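Local coordinates for protein imine reductase (Bacillus cereus, PDB 4D3D) that probably catalyses the NADPH-dependent, S-selective reduction of cyclic imines such as 2-methylpyrroline, as a dimeric imine reductase with a Rossmann-type domain, at residues R131-V139 against P180-Q188; P141-S149 against L167-Y175. One frame throughout, in Å; residues are numbered along the deposited sequence.

Contact 1. Residues R131-V139 against P180-Q188; sequences RHITGGVQV and PGLAMLYYQ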
loop_
_atom_site.group_PDB
_atom_site.type_symbol
_atom_site.label_atom_id
_atom_site.label_comp_id
_atom_site.label_asym_id
_atom_site.label_seq_id
_atom_site.Cartn_x
_atom_site.Cartn_y
_atom_site.Cartn_z
ATOM N N ARG B 131 -13.487 16.062 31.799
ATOM C CA ARG B 131 -12.496 15.102 31.258
ATOM C C ARG B 131 -12.875 14.687 29.825
ATOM O O ARG B 131 -14.051 14.753 29.485
ATOM C CB ARG B 131 -12.455 13.915 32.210
ATOM C CG ARG B 131 -11.945 14.215 33.649
ATOM C CD ARG B 131 -10.468 14.684 33.643
ATOM N N HIS B 132 -11.896 14.251 29.006
ATOM C CA HIS B 132 -12.053 14.034 27.547
ATOM C C HIS B 132 -11.579 12.614 27.199
ATOM O O HIS B 132 -10.531 12.228 27.684
ATOM C CB HIS B 132 -11.290 15.056 26.782
ATOM C CG HIS B 132 -11.268 14.854 25.288
ATOM N ND1 HIS B 132 -10.379 14.018 24.641
ATOM C CD2 HIS B 132 -12.005 15.423 24.317
ATOM C CE1 HIS B 132 -10.557 14.090 23.333
ATOM N NE2 HIS B 132 -11.568 14.906 23.112
ATOM N N ILE B 133 -12.430 11.828 26.537
ATOM C CA ILE B 133 -11.988 10.527 25.922
ATOM C C ILE B 133 -12.084 10.716 24.426
ATOM O O ILE B 133 -13.102 11.232 23.890
ATOM C CB ILE B 133 -12.782 9.351 26.395
ATOM C CG1 ILE B 133 -12.659 9.094 27.895
ATOM C CG2 ILE B 133 -12.359 8.098 25.673
ATOM C CD1 ILE B 133 -13.767 8.168 28.352
ATOM N N THR B 134 -10.977 10.392 23.718
ATOM C CA THR B 134 -10.969 10.447 22.262
ATOM C C THR B 134 -11.379 9.125 21.730
ATOM O O THR B 134 -10.805 8.128 22.115
ATOM C CB THR B 134 -9.567 10.814 21.704
ATOM O OG1 THR B 134 -9.125 11.978 22.391
ATOM C CG2 THR B 134 -9.589 11.138 20.188
ATOM N N GLY B 135 -12.298 9.096 20.764
ATOM C CA GLY B 135 -12.663 7.846 20.127
ATOM C C GLY B 135 -12.553 7.929 18.585
ATOM O O GLY B 135 -12.987 8.899 17.989
ATOM N N GLY B 136 -11.963 6.898 17.990
ATOM C CA GLY B 136 -11.771 6.720 16.551
ATOM C C GLY B 136 -12.553 5.499 16.100
ATOM O O GLY B 136 -12.074 4.390 16.209
ATOM N N VAL B 137 -13.802 5.719 15.670
ATOM C CA VAL B 137 -14.683 4.594 15.312
ATOM C C VAL B 137 -14.256 4.053 13.942
ATOM O O VAL B 137 -14.171 4.802 12.994
ATOM C CB VAL B 137 -16.158 5.021 15.308
ATOM C CG1 VAL B 137 -17.075 3.835 14.962
ATOM C CG2 VAL B 137 -16.558 5.612 16.676
ATOM N N GLN B 138 -14.029 2.750 13.905
ATOM C CA GLN B 138 -13.465 2.093 12.706
ATOM C C GLN B 138 -14.522 1.519 11.789
ATOM O O GLN B 138 -14.151 0.968 10.764
ATOM C CB GLN B 138 -12.516 0.985 13.147
ATOM C CG GLN B 138 -11.333 1.451 13.969
ATOM C CD GLN B 138 -10.636 0.267 14.591
ATOM O OE1 GLN B 138 -10.664 -0.806 14.009
ATOM N NE2 GLN B 138 -10.043 0.427 15.786
ATOM N N VAL B 139 -15.811 1.657 12.114
ATOM C CA VAL B 139 -16.934 1.047 11.361
ATOM C C VAL B 139 -18.009 2.093 10.995
ATOM O O VAL B 139 -18.074 3.207 11.578
ATOM C CB VAL B 139 -17.593 -0.112 12.138
ATOM C CG1 VAL B 139 -16.609 -1.295 12.409
ATOM C CG2 VAL B 139 -18.217 0.380 13.467
ATOM N N PRO B 180 -4.394 12.061 24.471
ATOM C CA PRO B 180 -5.665 12.158 23.745
ATOM C C PRO B 180 -5.508 12.083 22.202
ATOM O O PRO B 180 -6.523 11.774 21.542
ATOM C CB PRO B 180 -6.182 13.565 24.115
ATOM C CG PRO B 180 -5.522 13.893 25.410
ATOM C CD PRO B 180 -4.168 13.240 25.322
ATOM N N GLY B 181 -4.337 12.454 21.664
ATOM C CA GLY B 181 -4.115 12.427 20.212
ATOM C C GLY B 181 -4.024 10.990 19.667
ATOM O O GLY B 181 -4.180 10.792 18.460
ATOM N N LEU B 182 -3.765 9.977 20.521
ATOM C CA LEU B 182 -3.456 8.628 19.982
ATOM C C LEU B 182 -4.556 7.895 19.255
ATOM O O LEU B 182 -4.299 7.252 18.215
ATOM C CB LEU B 182 -2.853 7.702 21.080
ATOM C CG LEU B 182 -1.547 8.131 21.676
ATOM C CD1 LEU B 182 -1.244 7.228 22.848
ATOM C CD2 LEU B 182 -0.380 8.038 20.686
ATOM N N ALA B 183 -5.812 8.022 19.705
ATOM C CA ALA B 183 -6.904 7.440 18.998
ATOM C C ALA B 183 -7.000 7.962 17.568
ATOM O O ALA B 183 -7.243 7.160 16.626
ATOM C CB ALA B 183 -8.205 7.682 19.715
ATOM N N MET B 184 -6.718 9.239 17.368
ATOM C CA MET B 184 -6.725 9.808 16.020
ATOM C C MET B 184 -5.441 9.421 15.238
ATOM O O MET B 184 -5.480 9.241 14.004
ATOM C CB MET B 184 -6.904 11.321 16.065
ATOM C CG MET B 184 -8.302 11.781 16.620
ATOM S SD MET B 184 -9.748 10.675 16.369
ATOM C CE MET B 184 -9.491 11.062 14.778
ATOM N N LEU B 185 -4.341 9.332 15.942
ATOM C CA LEU B 185 -3.056 8.997 15.325
ATOM C C LEU B 185 -3.163 7.645 14.640
ATOM O O LEU B 185 -2.903 7.546 13.423
ATOM C CB LEU B 185 -1.925 8.992 16.286
ATOM C CG LEU B 185 -0.550 8.586 15.612
ATOM C CD1 LEU B 185 0.018 9.617 14.639
ATOM C CD2 LEU B 185 0.355 8.256 16.758
ATOM N N TYR B 186 -3.567 6.643 15.367
ATOM C CA TYR B 186 -3.643 5.266 14.816
ATOM C C TYR B 186 -4.646 5.163 13.635
ATOM O O TYR B 186 -4.386 4.571 12.596
ATOM C CB TYR B 186 -3.986 4.254 15.858
ATOM C CG TYR B 186 -2.814 3.872 16.796
ATOM C CD1 TYR B 186 -2.524 4.589 17.939
ATOM C CD2 TYR B 186 -1.943 2.815 16.460
ATOM C CE1 TYR B 186 -1.450 4.258 18.769
ATOM C CE2 TYR B 186 -0.858 2.494 17.281
ATOM C CZ TYR B 186 -0.618 3.185 18.418
ATOM O OH TYR B 186 0.443 2.808 19.247
ATOM N N TYR B 187 -5.804 5.845 13.766
ATOM C CA TYR B 187 -6.761 5.916 12.688
ATOM C C TYR B 187 -6.203 6.572 11.399
ATOM O O TYR B 187 -6.261 5.975 10.290
ATOM C CB TYR B 187 -7.975 6.723 13.194
ATOM C CG TYR B 187 -9.136 6.607 12.201
ATOM C CD1 TYR B 187 -10.037 5.552 12.252
ATOM C CD2 TYR B 187 -9.259 7.543 11.207
ATOM C CE1 TYR B 187 -11.064 5.453 11.318
ATOM C CE2 TYR B 187 -10.281 7.479 10.282
ATOM C CZ TYR B 187 -11.145 6.441 10.305
ATOM O OH TYR B 187 -12.153 6.421 9.349
ATOM N N GLN B 188 -5.617 7.739 11.526
ATOM C CA GLN B 188 -5.167 8.481 10.365
ATOM C C GLN B 188 -3.974 7.818 9.670
ATOM O O GLN B 188 -3.919 7.829 8.429
ATOM C CB GLN B 188 -4.777 9.916 10.709
ATOM C CG GLN B 188 -5.908 10.795 11.239
ATOM C CD GLN B 188 -7.136 10.870 10.351
ATOM O OE1 GLN B 188 -7.079 10.551 9.181
ATOM N NE2 GLN B 188 -8.299 11.308 10.944
#
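Thr-134 and Ala-183 meet where strand 131-137 runs along the first turns of helix 182-188, the two axes approaching to 7.0 Å at an angle of only 18°. The methyl CG2 of Thr-134, set anti to its backbone N, lies 3.8 Å from Ala-183 CB and also 3.8 Å from Met-184 CG. The other branch, OG1, is turned to Pro-180 O, in a hydrogen bond that stays doubtful because the hydroxyl is too close to a neighbour in the model. Met-184 reaches the strand through bends at chi2 and chi3, which bring SD to 4.0 Å from Gly-135 O. This pairing joins the Rossmann-type domain, which by family probably binds NADPH, to the start of the long helix 182-210, the first helix of the C-terminal domain. Gly-136, with no side chain, lets the backbones come close: its CA is 5.5 Å from Ala-183 CA, and Met-184 SD also lies near it. Farther along, Tyr-187 has CG anti to its backbone N (chi1 -169°), which carries the ring up to the strand end. There CE1 lies 3.6 Å from Val-137 O, while Gln-138 CA sits at the ring edge, near its plane.

Contact 2. Residues P141-S149 against L167-Y175; sequences PSGIGKSES and LEVLTSSDY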
loop_
_atom_site.group_PDB
_atom_site.type_symbol
_atom_site.label_atom_id
_atom_site.label_comp_id
_atom_site.label_asym_id
_atom_site.label_seq_id
_atom_site.Cartn_x
_atom_site.Cartn_y
_atom_site.Cartn_z
ATOM N N PRO B 141 -22.113 3.332 10.696
ATOM C CA PRO B 141 -23.205 3.179 11.661
ATOM C C PRO B 141 -23.783 1.771 11.775
ATOM O O PRO B 141 -24.118 1.350 12.878
ATOM C CB PRO B 141 -24.221 4.215 11.184
ATOM C CG PRO B 141 -23.377 5.336 10.676
ATOM C CD PRO B 141 -22.236 4.612 9.949
ATOM N N SER B 142 -23.830 1.017 10.669
ATOM C CA SER B 142 -24.306 -0.382 10.682
ATOM C C SER B 142 -23.473 -1.333 11.545
ATOM O O SER B 142 -23.977 -2.355 11.984
ATOM C CB SER B 142 -24.345 -0.940 9.245
ATOM O OG SER B 142 -23.037 -1.020 8.661
ATOM N N GLY B 143 -22.215 -0.986 11.835
ATOM C CA GLY B 143 -21.368 -1.784 12.722
ATOM C C GLY B 143 -21.552 -1.533 14.221
ATOM O O GLY B 143 -21.027 -2.271 15.046
ATOM N N ILE B 144 -22.312 -0.499 14.592
ATOM C CA ILE B 144 -22.592 -0.217 16.016
ATOM C C ILE B 144 -23.498 -1.302 16.614
ATOM O O ILE B 144 -24.474 -1.762 15.987
ATOM C CB ILE B 144 -23.205 1.183 16.202
ATOM C CG1 ILE B 144 -22.287 2.274 15.612
ATOM C CG2 ILE B 144 -23.508 1.440 17.673
ATOM C CD1 ILE B 144 -20.881 2.351 16.221
ATOM N N GLY B 145 -23.106 -1.812 17.762
ATOM C CA GLY B 145 -23.791 -2.928 18.408
ATOM C C GLY B 145 -23.167 -4.301 18.143
ATOM O O GLY B 145 -23.643 -5.305 18.680
ATOM N N LYS B 146 -22.113 -4.341 17.346
ATOM C CA LYS B 146 -21.468 -5.629 16.994
ATOM C C LYS B 146 -20.078 -5.762 17.629
ATOM O O LYS B 146 -19.260 -4.836 17.536
ATOM C CB LYS B 146 -21.378 -5.731 15.496
ATOM C CG LYS B 146 -22.723 -5.683 14.824
ATOM C CD LYS B 146 -22.573 -5.736 13.330
ATOM C CE LYS B 146 -23.935 -5.707 12.649
ATOM N NZ LYS B 146 -23.732 -5.206 11.269
ATOM N N SER B 147 -19.791 -6.889 18.278
ATOM C CA SER B 147 -18.553 -7.048 19.026
ATOM C C SER B 147 -17.362 -7.163 18.080
ATOM O O SER B 147 -16.254 -6.882 18.501
ATOM C CB SER B 147 -18.631 -8.268 19.948
ATOM O OG SER B 147 -18.889 -9.402 19.117
ATOM N N GLU B 148 -17.569 -7.547 16.818
ATOM C CA GLU B 148 -16.433 -7.600 15.827
ATOM C C GLU B 148 -15.989 -6.176 15.465
ATOM O O GLU B 148 -14.961 -5.995 14.814
ATOM C CB GLU B 148 -16.774 -8.286 14.470
ATOM C CG GLU B 148 -17.722 -9.468 14.532
ATOM C CD GLU B 148 -19.195 -9.048 14.614
ATOM O OE1 GLU B 148 -19.809 -8.581 13.608
ATOM O OE2 GLU B 148 -19.732 -9.164 15.738
ATOM N N SER B 149 -16.818 -5.168 15.793
ATOM C CA SER B 149 -16.460 -3.776 15.487
ATOM C C SER B 149 -15.518 -3.247 16.584
ATOM O O SER B 149 -15.690 -3.575 17.750
ATOM C CB SER B 149 -17.703 -2.885 15.433
ATOM O OG SER B 149 -18.624 -3.236 14.396
ATOM N N LEU B 167 -19.155 2.185 26.979
ATOM C CA LEU B 167 -18.615 2.337 25.618
ATOM C C LEU B 167 -18.663 0.999 24.883
ATOM O O LEU B 167 -18.926 0.965 23.729
ATOM C CB LEU B 167 -17.167 2.911 25.640
ATOM C CG LEU B 167 -17.153 4.351 26.174
ATOM C CD1 LEU B 167 -15.711 4.800 26.339
ATOM C CD2 LEU B 167 -17.941 5.288 25.265
ATOM N N GLU B 168 -18.404 -0.103 25.587
ATOM C CA GLU B 168 -18.393 -1.455 24.953
ATOM C C GLU B 168 -19.771 -2.032 24.616
ATOM O O GLU B 168 -19.882 -3.040 23.911
ATOM C CB GLU B 168 -17.536 -2.410 25.808
ATOM C CG GLU B 168 -16.064 -2.128 25.647
ATOM C CD GLU B 168 -15.143 -2.972 26.494
ATOM O OE1 GLU B 168 -15.594 -3.824 27.266
ATOM O OE2 GLU B 168 -13.938 -2.761 26.419
ATOM N N VAL B 169 -20.842 -1.350 25.028
ATOM C CA VAL B 169 -22.150 -1.635 24.458
ATOM C C VAL B 169 -22.194 -1.280 22.955
ATOM O O VAL B 169 -22.872 -1.929 22.152
ATOM C CB VAL B 169 -23.228 -0.827 25.209
ATOM C CG1 VAL B 169 -24.579 -0.957 24.538
ATOM C CG2 VAL B 169 -23.235 -1.219 26.672
ATOM N N LEU B 170 -21.421 -0.267 22.550
ATOM C CA LEU B 170 -21.399 0.171 21.158
ATOM C C LEU B 170 -20.512 -0.694 20.231
ATOM O O LEU B 170 -20.915 -1.022 19.104
ATOM C CB LEU B 170 -20.925 1.641 21.073
ATOM C CG LEU B 170 -21.771 2.616 21.889
ATOM C CD1 LEU B 170 -21.195 4.000 21.686
ATOM C CD2 LEU B 170 -23.268 2.565 21.518
ATOM N N THR B 171 -19.295 -0.957 20.667
ATOM C CA THR B 171 -18.284 -1.722 19.932
ATOM C C THR B 171 -17.259 -2.284 20.924
ATOM O O THR B 171 -17.226 -1.865 22.096
ATOM C CB THR B 171 -17.456 -0.863 18.895
ATOM O OG1 THR B 171 -16.518 -0.023 19.594
ATOM C CG2 THR B 171 -18.267 -0.004 18.012
ATOM N N SER B 172 -16.380 -3.202 20.474
ATOM C CA SER B 172 -15.184 -3.546 21.225
ATOM C C SER B 172 -14.232 -2.342 21.276
ATOM O O SER B 172 -14.338 -1.452 20.457
ATOM C CB SER B 172 -14.487 -4.773 20.641
ATOM O OG SER B 172 -15.382 -5.861 20.810
ATOM N N SER B 173 -13.394 -2.293 22.281
ATOM C CA SER B 173 -12.520 -1.147 22.485
ATOM C C SER B 173 -11.068 -1.508 22.233
ATOM O O SER B 173 -10.629 -2.652 22.426
ATOM C CB SER B 173 -12.681 -0.623 23.893
ATOM O OG SER B 173 -12.206 -1.563 24.840
ATOM N N ASP B 174 -10.299 -0.539 21.760
ATOM C CA ASP B 174 -8.878 -0.680 21.697
ATOM C C ASP B 174 -8.265 0.544 22.292
ATOM O O ASP B 174 -8.061 1.536 21.634
ATOM C CB ASP B 174 -8.436 -0.939 20.242
ATOM C CG ASP B 174 -6.891 -1.129 20.084
ATOM O OD1 ASP B 174 -6.117 -1.046 21.049
ATOM O OD2 ASP B 174 -6.461 -1.312 18.911
ATOM N N TYR B 175 -7.951 0.490 23.590
ATOM C CA TYR B 175 -7.360 1.610 24.278
ATOM C C TYR B 175 -5.874 1.736 23.913
ATOM O O TYR B 175 -5.088 0.813 24.145
ATOM C CB TYR B 175 -7.477 1.457 25.822
ATOM C CG TYR B 175 -6.836 2.571 26.592
ATOM C CD1 TYR B 175 -7.449 3.858 26.702
ATOM C CD2 TYR B 175 -5.596 2.418 27.183
ATOM C CE1 TYR B 175 -6.851 4.864 27.435
ATOM C CE2 TYR B 175 -4.967 3.451 27.862
ATOM C CZ TYR B 175 -5.592 4.673 28.009
ATOM O OH TYR B 175 -4.942 5.648 28.741
#
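Two consecutive beta turns, type II from Gly-143 to Lys-146 and type I from Lys-146 to Ser-149, fold the loop between strands 131-137 and 149-155 of the Rossmann-type domain against the junction of helix 157-170 and strand 171-175. Gly-145 N donates to Leu-170 O over 2.7 Å, nearly straight at 170°. Gly-145 sits at positive phi (97°), a conformation that glycine adopts readily. Ser-172 grips the second turn twice: its OG donates in the carbonyl plane, on a lone pair of Ser-147 O, at 2.7 Å, and its N reaches Ser-149 O at 2.8 Å in a more bent bond of 134°. Ser-149 OG, rotated to lie beside its own backbone N, turns back to the first turn and donates to Gly-143 O at 2.7 Å. Lys-146 N, closing that first turn, reaches the same oxygen from the opposite face of the carbonyl plane, while Ser-149 OG connects it to the second turn. Carbon contacts add to these bonds: Ile-144 CG2 lies 4.0 Å from Leu-170 CD2, the two side chains running side by side, while Thr-171 CG2 touches both Ile-144 CD1 and Ser-149 CB, each at 3.9 Å. Around the contact, helix 31-42 packs Met-32 on Ile-144 and Phe-40 on Leu-170, and strand 149-155 pairs with strand 171-175 through Thr-151 and Ser-172.

Contact 2 is nested along the chain within the loop closed by contact 1, and their centres lie about 14 Å apart. Both reach one mixed sheet, in which strand 131-137 is followed by the antiparallel strand 149-155 and then by 171-175, one of the two outermost strands within this chain. Strand 171-175 is followed, after a short connection, by helix 182-210. The two sites also touch: Val-139 CG1 is 3.4 Å from Ser-149 OG, and Val-137 CG1 is 4.3 Å from Ile-144 CD1. Contact 2 fixes the loop between strands 131-137 and 149-155 within the Rossmann-type domain, and contact 1 sets strand 131-137 against the long helix that leads into the C-terminal domain.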